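Local coordinates for protein oligogalacturonate lyase (Yersinia enterocolitica subsp. enterocolitica, PDB 3PE7) that cleaves oligogalacturonates by beta-elimination in the bacterial cytoplasm, using a seven-bladed beta-propeller that carries a manganese site, at residues A[131-134]-A[135-139]; A[220-223]-A[224-228]; A[317-320]-A[321-325]. One frame throughout, in Å; residues are numbered along the deposited sequence.

Overall arrangement
From the N terminus, the chain first reaches contact 1, where residues 131-139 turn from strand 124-132 into strand 138-145 of one propeller blade. Contact 2 follows at 220-228, closing the loop between strands 218-222 and 229-230 of the next sheet along the chain. Contact 3, at 317-325, leads from a loop into strand 321-326 of a later blade. The three lie in series and none nests in or crosses another. Contacts 1 and 2 have centres about 17 Å apart and touch through a salt bridge, K138 NZ to E223 OE1 at 2.8 Å. Contact 3 lies on the opposite side of the chain's centre, about 32 Å from contact 1 between centres.

Contact 1: residues A[131-134]-A[135-139]; sequences VANS and DCTKL
N133 reaches across a tight local turn to T137 and K138, in the beta hairpin that joins strands 124-132 and 138-145 of one beta-propeller blade. The bend is a type I beta turn from N133 to C136, closed by C136 N to N133 O at 3.0 Å. Next to it, N133 N donates to K138 O. A132 and L139 then form an antiparallel non-hydrogen-bonded pair. Their side chains lie on the same face of the sheet, with A132 CB 3.7 Å from L139 CD2. F87 of strand 87-88 packs on both.

The N133 side chain fills the inside of the bend. Its CG sits between the backbone N and the carbonyl carbon (chi1 66°), which folds the amide back over the chain that follows. OD1 takes two backbone N-H groups. T137 N meets N133 OD1 in its carbonyl plane, on a lone pair, at 2.8 Å. K138 N meets N133 OD1 from above that plane at 3.0 Å. The other end of the amide is held too, so its rotation is fixed from both ends. ND2 donates to D200 OD1 as well as to T137.

K138 crosses N133 at about a right angle, and K138 CE lies 3.5 Å from N133 ND2. The K138 chain bends at chi3, and NZ forms salt bridges with E223 and D200. S134 OG bonds to Y198 N, a further tie to the neighbouring blade. At the nitrogen end of the amide, N133 ND2 donates to T137 OG1 at 3.0 Å, nearly in the amide plane, with an N-H...O angle of 166°.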
ATOM      1  N   VAL A 131       0.692   7.166  -7.456  1.00 12.13           N
ATOM      2  CA  VAL A 131       1.762   7.327  -6.447  1.00 12.42           C
ATOM      3  C   VAL A 131       2.560   8.588  -6.751  1.00 12.17           C
ATOM      4  O   VAL A 131       2.949   8.809  -7.892  1.00 12.17           O
ATOM      5  CB  VAL A 131       2.709   6.088  -6.431  1.00 12.67           C
ATOM      6  CG1 VAL A 131       3.982   6.353  -5.593  1.00 13.25           C
ATOM      7  CG2 VAL A 131       1.961   4.874  -5.905  1.00 13.11           C
ATOM      8  N   ALA A 132       2.796   9.404  -5.725  1.00 12.13           N
ATOM      9  CA  ALA A 132       3.503  10.673  -5.927  1.00 12.25           C
ATOM     10  C   ALA A 132       5.009  10.511  -5.857  1.00 11.90           C
ATOM     11  O   ALA A 132       5.529   9.553  -5.284  1.00 11.34           O
ATOM     12  CB  ALA A 132       3.038  11.711  -4.910  1.00 11.67           C
ATOM     13  N   ASN A 133       5.712  11.468  -6.459  1.00 11.91           N
ATOM     14  CA  ASN A 133       7.137  11.631  -6.204  1.00 11.39           C
ATOM     15  C   ASN A 133       7.373  12.220  -4.800  1.00 11.60           C
ATOM     16  O   ASN A 133       6.438  12.666  -4.137  1.00 11.02           O
ATOM     17  CB  ASN A 133       7.763  12.500  -7.310  1.00 11.86           C
ATOM     18  CG  ASN A 133       7.254  13.944  -7.300  1.00 11.01           C
ATOM     19  OD1 ASN A 133       6.185  14.241  -6.789  1.00 10.35           O
ATOM     20  ND2 ASN A 133       8.048  14.849  -7.861  1.00 11.48           N
ATOM     21  N   SER A 134       8.615  12.195  -4.327  1.00 11.66           N
ATOM     22  CA  SER A 134       8.892  12.651  -2.965  1.00 12.25           C
ATOM     23  C   SER A 134       8.515  14.113  -2.743  1.00 12.17           C
ATOM     24  O   SER A 134       8.031  14.481  -1.668  1.00 12.59           O
ATOM     25  CB  SER A 134      10.361  12.422  -2.620  1.00 11.83           C
ATOM     26  OG  SER A 134      10.650  11.035  -2.569  1.00 13.95           O
ATOM     27  N   ASP A 135       8.725  14.937  -3.779  1.00 13.37           N
ATOM     28  CA  ASP A 135       8.380  16.351  -3.738  1.00 13.90           C
ATOM     29  C   ASP A 135       6.867  16.641  -3.768  1.00 13.80           C
ATOM     30  O   ASP A 135       6.432  17.765  -3.484  1.00 14.18           O
ATOM     31  CB  ASP A 135       9.104  17.102  -4.864  1.00 13.96           C
ATOM     32  CG  ASP A 135      10.592  17.290  -4.579  1.00 17.01           C
ATOM     33  OD1 ASP A 135      10.990  17.248  -3.396  1.00 17.82           O
ATOM     34  OD2 ASP A 135      11.359  17.491  -5.544  1.00 17.19           O
ATOM     35  N   CYS A 136       6.086  15.617  -4.111  1.00 13.80           N
ATOM     36  CA  CYS A 136       4.625  15.707  -4.275  1.00 12.97           C
ATOM     37  C   CYS A 136       4.268  16.792  -5.301  1.00 13.09           C
ATOM     38  O   CYS A 136       3.454  17.682  -5.031  1.00 13.40           O
ATOM     39  CB  CYS A 136       3.917  15.902  -2.928  1.00 13.76           C
ATOM     40  SG  CYS A 136       2.179  15.387  -2.949  1.00 14.35           S
ATOM     41  N   THR A 137       4.915  16.700  -6.464  1.00 12.91           N
ATOM     42  CA  THR A 137       4.641  17.593  -7.588  1.00 13.92           C
ATOM     43  C   THR A 137       4.165  16.839  -8.823  1.00 14.21           C
ATOM     44  O   THR A 137       3.644  17.459  -9.772  1.00 14.01           O
ATOM     45  CB  THR A 137       5.886  18.450  -7.961  1.00 13.96           C
ATOM     46  OG1 THR A 137       6.993  17.593  -8.304  1.00 14.94           O
ATOM     47  CG2 THR A 137       6.256  19.393  -6.836  1.00 14.98           C
ATOM     48  N   LYS A 138       4.338  15.511  -8.808  1.00 13.60           N
ATOM     49  CA  LYS A 138       3.994  14.623  -9.931  1.00 13.93           C
ATOM     50  C   LYS A 138       3.421  13.301  -9.405  1.00 14.38           C
ATOM     51  O   LYS A 138       3.731  12.902  -8.291  1.00 14.13           O
ATOM     52  CB  LYS A 138       5.217  14.308 -10.798  1.00 14.05           C
ATOM     53  CG  LYS A 138       5.742  15.502 -11.621  1.00 14.96           C
ATOM     54  CD  LYS A 138       7.041  15.167 -12.317  1.00 15.60           C
ATOM     55  CE  LYS A 138       8.196  15.248 -11.339  1.00 15.79           C
ATOM     56  NZ  LYS A 138       9.537  15.144 -12.008  1.00 16.05           N
ATOM     57  N   LEU A 139       2.588  12.651 -10.220  1.00 14.12           N
ATOM     58  CA  LEU A 139       2.040  11.321  -9.911  1.00 14.46           C
ATOM     59  C   LEU A 139       2.301  10.371 -11.056  1.00 13.95           C
ATOM     60  O   LEU A 139       2.338  10.791 -12.218  1.00 14.26           O
ATOM     61  CB  LEU A 139       0.522  11.393  -9.751  1.00 15.28           C
ATOM     62  CG  LEU A 139      -0.174  12.212  -8.683  1.00 16.48           C
ATOM     63  CD1 LEU A 139      -1.672  12.033  -8.902  1.00 17.72           C
ATOM     64  CD2 LEU A 139       0.213  11.761  -7.285  1.00 17.70           C
TER

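Contact 2: residues A[220-223]-A[224-228]; sequences LINE and DGTNM
N222 and T226 are joined twice across this local turn, once by backbone and once by side chain. N222 N donates to T226 O at 2.9 Å. N222 ND2 donates to T226 OG1, also at 2.9 Å, tilted 21° from the amide plane. N222 OD1 is taken by R229, so both ends of the amide are held.

D224 adds a second polar group. With chi1 at 64° the D224 carboxylate is turned back over its own backbone, and OD1 reaches T226. D224 OD1 accepts T226 OG1 on its syn lone pair at 2.7 Å and T226 N on the anti side at 3.0 Å. The second bond makes an Asx turn. It overlaps a type I beta turn from N222 to G225, closed by G225 N to N222 O. Together they carry the chain from strand 218-222 toward strand 229-230, at the edge of a propeller blade. G225 has a positive phi (91°), where a CB would press on the preceding carbonyl O.

The apolar contact is made by I221, whose side chain crosses that of M228. I221 CD1 meets M228 CB at 3.8 Å. I221 CD1 also lies 3.4 Å from the carbonyl oxygen G225 O. F205 of strand 202-207 touches both I221 and M228.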
ATOM      1  N   LEU A 220      12.110  -1.371 -14.338  1.00 12.84           N
ATOM      2  CA  LEU A 220      12.380   0.033 -14.121  1.00 13.29           C
ATOM      3  C   LEU A 220      12.312   0.731 -15.475  1.00 13.75           C
ATOM      4  O   LEU A 220      12.569   0.124 -16.519  1.00 13.51           O
ATOM      5  CB  LEU A 220      13.775   0.245 -13.526  1.00 13.96           C
ATOM      6  CG  LEU A 220      14.120  -0.351 -12.170  1.00 13.33           C
ATOM      7  CD1 LEU A 220      15.576  -0.000 -11.873  1.00 16.46           C
ATOM      8  CD2 LEU A 220      13.224   0.253 -11.090  1.00 14.85           C
ATOM      9  N   ILE A 221      11.964   2.009 -15.449  1.00 13.41           N
ATOM     10  CA  ILE A 221      12.052   2.843 -16.651  1.00 14.89           C
ATOM     11  C   ILE A 221      12.420   4.251 -16.219  1.00 15.05           C
ATOM     12  O   ILE A 221      12.105   4.676 -15.091  1.00 15.02           O
ATOM     13  CB  ILE A 221      10.716   2.815 -17.467  1.00 14.57           C
ATOM     14  CG1 ILE A 221      10.905   3.354 -18.893  1.00 15.66           C
ATOM     15  CG2 ILE A 221       9.582   3.532 -16.713  1.00 15.47           C
ATOM     16  CD1 ILE A 221       9.725   3.016 -19.820  1.00 16.36           C
ATOM     17  N   ASN A 222      13.103   4.981 -17.095  1.00 15.97           N
ATOM     18  CA  ASN A 222      13.345   6.391 -16.834  1.00 16.66           C
ATOM     19  C   ASN A 222      12.060   7.175 -16.982  1.00 16.99           C
ATOM     20  O   ASN A 222      11.161   6.776 -17.741  1.00 16.52           O
ATOM     21  CB  ASN A 222      14.407   6.960 -17.779  1.00 17.05           C
ATOM     22  CG  ASN A 222      15.789   6.372 -17.550  1.00 18.60           C
ATOM     23  OD1 ASN A 222      16.066   5.720 -16.538  1.00 20.71           O
ATOM     24  ND2 ASN A 222      16.684   6.637 -18.493  1.00 20.76           N
ATOM     25  N   GLU A 223      11.986   8.300 -16.276  1.00 17.40           N
ATOM     26  CA  GLU A 223      10.818   9.169 -16.302  1.00 18.42           C
ATOM     27  C   GLU A 223      10.445   9.598 -17.720  1.00 18.96           C
ATOM     28  O   GLU A 223       9.272   9.776 -18.022  1.00 18.87           O
ATOM     29  CB  GLU A 223      11.065  10.398 -15.442  1.00 19.07           C
ATOM     30  CG  GLU A 223       9.809  11.146 -15.050  1.00 18.27           C
ATOM     31  CD  GLU A 223      10.111  12.404 -14.301  1.00 22.47           C
ATOM     32  OE1 GLU A 223       9.268  12.815 -13.479  1.00 19.65           O
ATOM     33  OE2 GLU A 223      11.208  12.977 -14.526  1.00 22.02           O
ATOM     34  N   ASP A 224      11.443   9.747 -18.590  1.00 19.65           N
ATOM     35  CA  ASP A 224      11.165  10.208 -19.951  1.00 20.55           C
ATOM     36  C   ASP A 224      10.807   9.064 -20.902  1.00 20.93           C
ATOM     37  O   ASP A 224      10.664   9.283 -22.111  1.00 21.56           O
ATOM     38  CB  ASP A 224      12.335  11.044 -20.486  1.00 20.69           C
ATOM     39  CG  ASP A 224      13.618  10.238 -20.628  1.00 21.69           C
ATOM     40  OD1 ASP A 224      13.608   8.996 -20.441  1.00 21.92           O
ATOM     41  OD2 ASP A 224      14.661  10.848 -20.931  1.00 24.24           O
ATOM     42  N   GLY A 225      10.651   7.848 -20.362  1.00 20.68           N
ATOM     43  CA  GLY A 225      10.312   6.679 -21.169  1.00 20.06           C
ATOM     44  C   GLY A 225      11.476   5.874 -21.711  1.00 19.84           C
ATOM     45  O   GLY A 225      11.280   4.779 -22.257  1.00 19.66           O
ATOM     46  N   THR A 226      12.699   6.381 -21.548  1.00 19.89           N
ATOM     47  CA  THR A 226      13.874   5.667 -22.035  1.00 20.88           C
ATOM     48  C   THR A 226      14.349   4.599 -21.054  1.00 20.88           C
ATOM     49  O   THR A 226      13.966   4.605 -19.879  1.00 20.87           O
ATOM     50  CB  THR A 226      15.069   6.619 -22.347  1.00 20.50           C
ATOM     51  OG1 THR A 226      15.537   7.230 -21.139  1.00 21.27           O
ATOM     52  CG2 THR A 226      14.677   7.688 -23.343  1.00 23.46           C
ATOM     53  N   ASN A 227      15.171   3.678 -21.556  1.00 21.61           N
ATOM     54  CA  ASN A 227      15.941   2.747 -20.734  1.00 22.68           C
ATOM     55  C   ASN A 227      15.059   1.811 -19.907  1.00 22.31           C
ATOM     56  O   ASN A 227      15.296   1.614 -18.712  1.00 22.37           O
ATOM     57  CB  ASN A 227      16.903   3.503 -19.812  1.00 23.56           C
ATOM     58  CG  ASN A 227      18.213   2.766 -19.604  1.00 27.34           C
ATOM     59  OD1 ASN A 227      18.441   2.171 -18.552  1.00 29.29           O
ATOM     60  ND2 ASN A 227      19.100   2.821 -20.614  1.00 32.68           N
ATOM     61  N   MET A 228      14.042   1.251 -20.547  1.00 21.46           N
ATOM     62  CA  MET A 228      13.216   0.256 -19.882  1.00 21.25           C
ATOM     63  C   MET A 228      14.028  -1.019 -19.677  1.00 20.69           C
ATOM     64  O   MET A 228      14.585  -1.573 -20.628  1.00 21.21           O
ATOM     65  CB  MET A 228      11.937  -0.005 -20.688  1.00 21.48           C
ATOM     66  CG  MET A 228      10.980  -0.978 -20.015  1.00 22.13           C
ATOM     67  SD  MET A 228       9.479  -1.270 -20.972  1.00 22.69           S
ATOM     68  CE  MET A 228      10.150  -2.067 -22.431  1.00 23.79           C
TER

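Contact 3: residues A[317-320]-A[321-325]; sequences ENDP and FLYVF
Y323 OH donates to D319 OD1 at 2.7 Å, the shorter of the two bonds that D319 receives within this stretch. The hydroxyl uses the syn lone pair of OD1, on the side of the other oxygen. The second bond runs from F321 N to D319 OD2 at 3.2 Å. It is fairly straight, at 158°, but meets OD2 on the anti side and tilted out of the carboxylate plane. The carboxylate takes one donor from a side chain and one from the backbone, which holds it against rotation. Y323 OH also lies 2.9 Å from D319 OD2.

D319 CG is anti to the backbone N (chi1 -168°), which carries the carboxylate forward past P320 to the start of the strand. The Y323 side chain comes from the opposite direction. The carboxylate lies at the edge of the tyrosine ring, with the two planes 83° apart. P283 and C285 of strand 276-285 touch Y323.

P320 and F321 lie side by side and point the same way. P320 CG sits over one face of the F321 ring, 4.1 Å from its centroid, in a CH-pi contact. P320 CD is 3.7 Å from F321 CD1. D319 OD2 lies at the edge of this ring, and R334 makes a cation-pi contact with the F321 ring.

The whole forms the entry to strand 321-326, the third strand of a four-stranded antiparallel beta-propeller blade, between 296-301 and 331-337. The first strand of that sheet, 287-290, carries H287 of the manganese site.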
ATOM      1  N   GLU A 317      -6.536 -19.253   8.080  1.00 28.34           N
ATOM      2  CA  GLU A 317      -6.188 -19.307   9.496  1.00 27.59           C
ATOM      3  C   GLU A 317      -4.724 -19.702   9.732  1.00 26.11           C
ATOM      4  O   GLU A 317      -4.293 -19.802  10.881  1.00 26.60           O
ATOM      5  CB  GLU A 317      -7.136 -20.273  10.251  1.00 28.15           C
ATOM      6  CG  GLU A 317      -7.207 -21.713   9.691  1.00 30.51           C
ATOM      7  CD  GLU A 317      -7.222 -22.803  10.778  1.00 34.19           C
ATOM      8  OE1 GLU A 317      -7.482 -23.980  10.435  1.00 36.96           O
ATOM      9  OE2 GLU A 317      -6.960 -22.499  11.969  1.00 35.44           O
ATOM     10  N   ASN A 318      -3.963 -19.904   8.658  1.00 23.67           N
ATOM     11  CA  ASN A 318      -2.663 -20.603   8.766  1.00 21.35           C
ATOM     12  C   ASN A 318      -1.665 -19.911   9.703  1.00 19.89           C
ATOM     13  O   ASN A 318      -1.050 -20.554  10.578  1.00 19.92           O
ATOM     14  CB  ASN A 318      -2.027 -20.810   7.380  1.00 21.41           C
ATOM     15  CG  ASN A 318      -0.778 -21.702   7.421  1.00 21.30           C
ATOM     16  OD1 ASN A 318       0.187 -21.470   6.679  1.00 24.36           O
ATOM     17  ND2 ASN A 318      -0.801 -22.732   8.267  1.00 17.18           N
ATOM     18  N   ASP A 319      -1.485 -18.610   9.494  1.00 16.44           N
ATOM     19  CA  ASP A 319      -0.488 -17.868  10.240  1.00 13.91           C
ATOM     20  C   ASP A 319      -1.075 -16.527  10.655  1.00 12.35           C
ATOM     21  O   ASP A 319      -1.144 -15.614   9.838  1.00 12.16           O
ATOM     22  CB  ASP A 319       0.769 -17.651   9.381  1.00 13.01           C
ATOM     23  CG  ASP A 319       1.956 -17.142  10.198  1.00 12.92           C
ATOM     24  OD1 ASP A 319       3.113 -17.294   9.751  1.00 12.58           O
ATOM     25  OD2 ASP A 319       1.753 -16.622  11.303  1.00 13.00           O
ATOM     26  N   PRO A 320      -1.499 -16.399  11.932  1.00 11.19           N
ATOM     27  CA  PRO A 320      -2.171 -15.184  12.402  1.00 11.24           C
ATOM     28  C   PRO A 320      -1.184 -14.068  12.860  1.00 11.80           C
ATOM     29  O   PRO A 320      -1.618 -13.026  13.386  1.00 11.55           O
ATOM     30  CB  PRO A 320      -2.976 -15.698  13.610  1.00 11.47           C
ATOM     31  CG  PRO A 320      -2.078 -16.751  14.207  1.00 11.64           C
ATOM     32  CD  PRO A 320      -1.453 -17.449  12.976  1.00 12.09           C
ATOM     33  N   PHE A 321       0.114 -14.315  12.701  1.00 10.53           N
ATOM     34  CA  PHE A 321       1.124 -13.453  13.313  1.00 10.24           C
ATOM     35  C   PHE A 321       1.651 -12.344  12.418  1.00  9.79           C
ATOM     36  O   PHE A 321       1.663 -12.476  11.187  1.00 10.27           O
ATOM     37  CB  PHE A 321       2.305 -14.291  13.830  1.00 10.94           C
ATOM     38  CG  PHE A 321       1.915 -15.218  14.936  1.00 12.38           C
ATOM     39  CD1 PHE A 321       1.725 -16.572  14.680  1.00 12.64           C
ATOM     40  CD2 PHE A 321       1.696 -14.727  16.232  1.00 12.70           C
ATOM     41  CE1 PHE A 321       1.332 -17.454  15.710  1.00 14.68           C
ATOM     42  CE2 PHE A 321       1.289 -15.600  17.272  1.00 14.43           C
ATOM     43  CZ  PHE A 321       1.119 -16.965  17.002  1.00 14.81           C
ATOM     44  N   LEU A 322       2.063 -11.260  13.074  1.00  8.81           N
ATOM     45  CA  LEU A 322       2.872 -10.199  12.466  1.00  8.78           C
ATOM     46  C   LEU A 322       4.331 -10.428  12.840  1.00  9.30           C
ATOM     47  O   LEU A 322       4.638 -10.667  14.015  1.00  9.70           O
ATOM     48  CB  LEU A 322       2.415  -8.822  12.958  1.00  9.99           C
ATOM     49  CG  LEU A 322       1.001  -8.439  12.489  1.00  8.68           C
ATOM     50  CD1 LEU A 322       0.315  -7.509  13.467  1.00  8.76           C
ATOM     51  CD2 LEU A 322       0.998  -7.824  11.083  1.00 10.02           C
ATOM     52  N   TYR A 323       5.221 -10.306  11.849  1.00  8.47           N
ATOM     53  CA  TYR A 323       6.647 -10.536  12.062  1.00  9.10           C
ATOM     54  C   TYR A 323       7.436  -9.277  11.812  1.00  9.59           C
ATOM     55  O   TYR A 323       7.154  -8.553  10.864  1.00  8.88           O
ATOM     56  CB  TYR A 323       7.173 -11.608  11.105  1.00  9.04           C
ATOM     57  CG  TYR A 323       6.516 -12.943  11.290  1.00  9.52           C
ATOM     58  CD1 TYR A 323       6.957 -13.822  12.288  1.00 10.22           C
ATOM     59  CD2 TYR A 323       5.440 -13.314  10.492  1.00 10.69           C
ATOM     60  CE1 TYR A 323       6.335 -15.066  12.483  1.00 12.58           C
ATOM     61  CE2 TYR A 323       4.817 -14.567  10.653  1.00 11.82           C
ATOM     62  CZ  TYR A 323       5.270 -15.425  11.660  1.00 13.06           C
ATOM     63  OH  TYR A 323       4.644 -16.636  11.831  1.00 14.94           O
ATOM     64  N   VAL A 324       8.448  -9.032  12.650  1.00  9.48           N
ATOM     65  CA  VAL A 324       9.365  -7.920  12.387  1.00 10.06           C
ATOM     66  C   VAL A 324      10.736  -8.507  12.132  1.00 10.01           C
ATOM     67  O   VAL A 324      11.192  -9.400  12.872  1.00 10.63           O
ATOM     68  CB  VAL A 324       9.407  -6.870  13.532  1.00  9.35           C
ATOM     69  CG1 VAL A 324      10.626  -5.932  13.384  1.00  9.63           C
ATOM     70  CG2 VAL A 324       8.130  -6.065  13.549  1.00 11.13           C
ATOM     71  N   PHE A 325      11.376  -8.010  11.082  1.00 11.10           N
ATOM     72  CA  PHE A 325      12.698  -8.477  10.670  1.00 11.51           C
ATOM     73  C   PHE A 325      13.698  -7.384  10.959  1.00 12.30           C
ATOM     74  O   PHE A 325      13.573  -6.274  10.439  1.00 12.25           O
ATOM     75  CB  PHE A 325      12.703  -8.834   9.175  1.00 11.46           C
ATOM     76  CG  PHE A 325      11.606  -9.776   8.785  1.00 10.19           C
ATOM     77  CD1 PHE A 325      11.783 -11.154   8.889  1.00 10.81           C
ATOM     78  CD2 PHE A 325      10.382  -9.291   8.354  1.00  8.16           C
ATOM     79  CE1 PHE A 325      10.754 -12.029   8.547  1.00 12.01           C
ATOM     80  CE2 PHE A 325       9.346 -10.152   8.012  1.00  8.30           C
ATOM     81  CZ  PHE A 325       9.522 -11.519   8.108  1.00 10.91           C
TER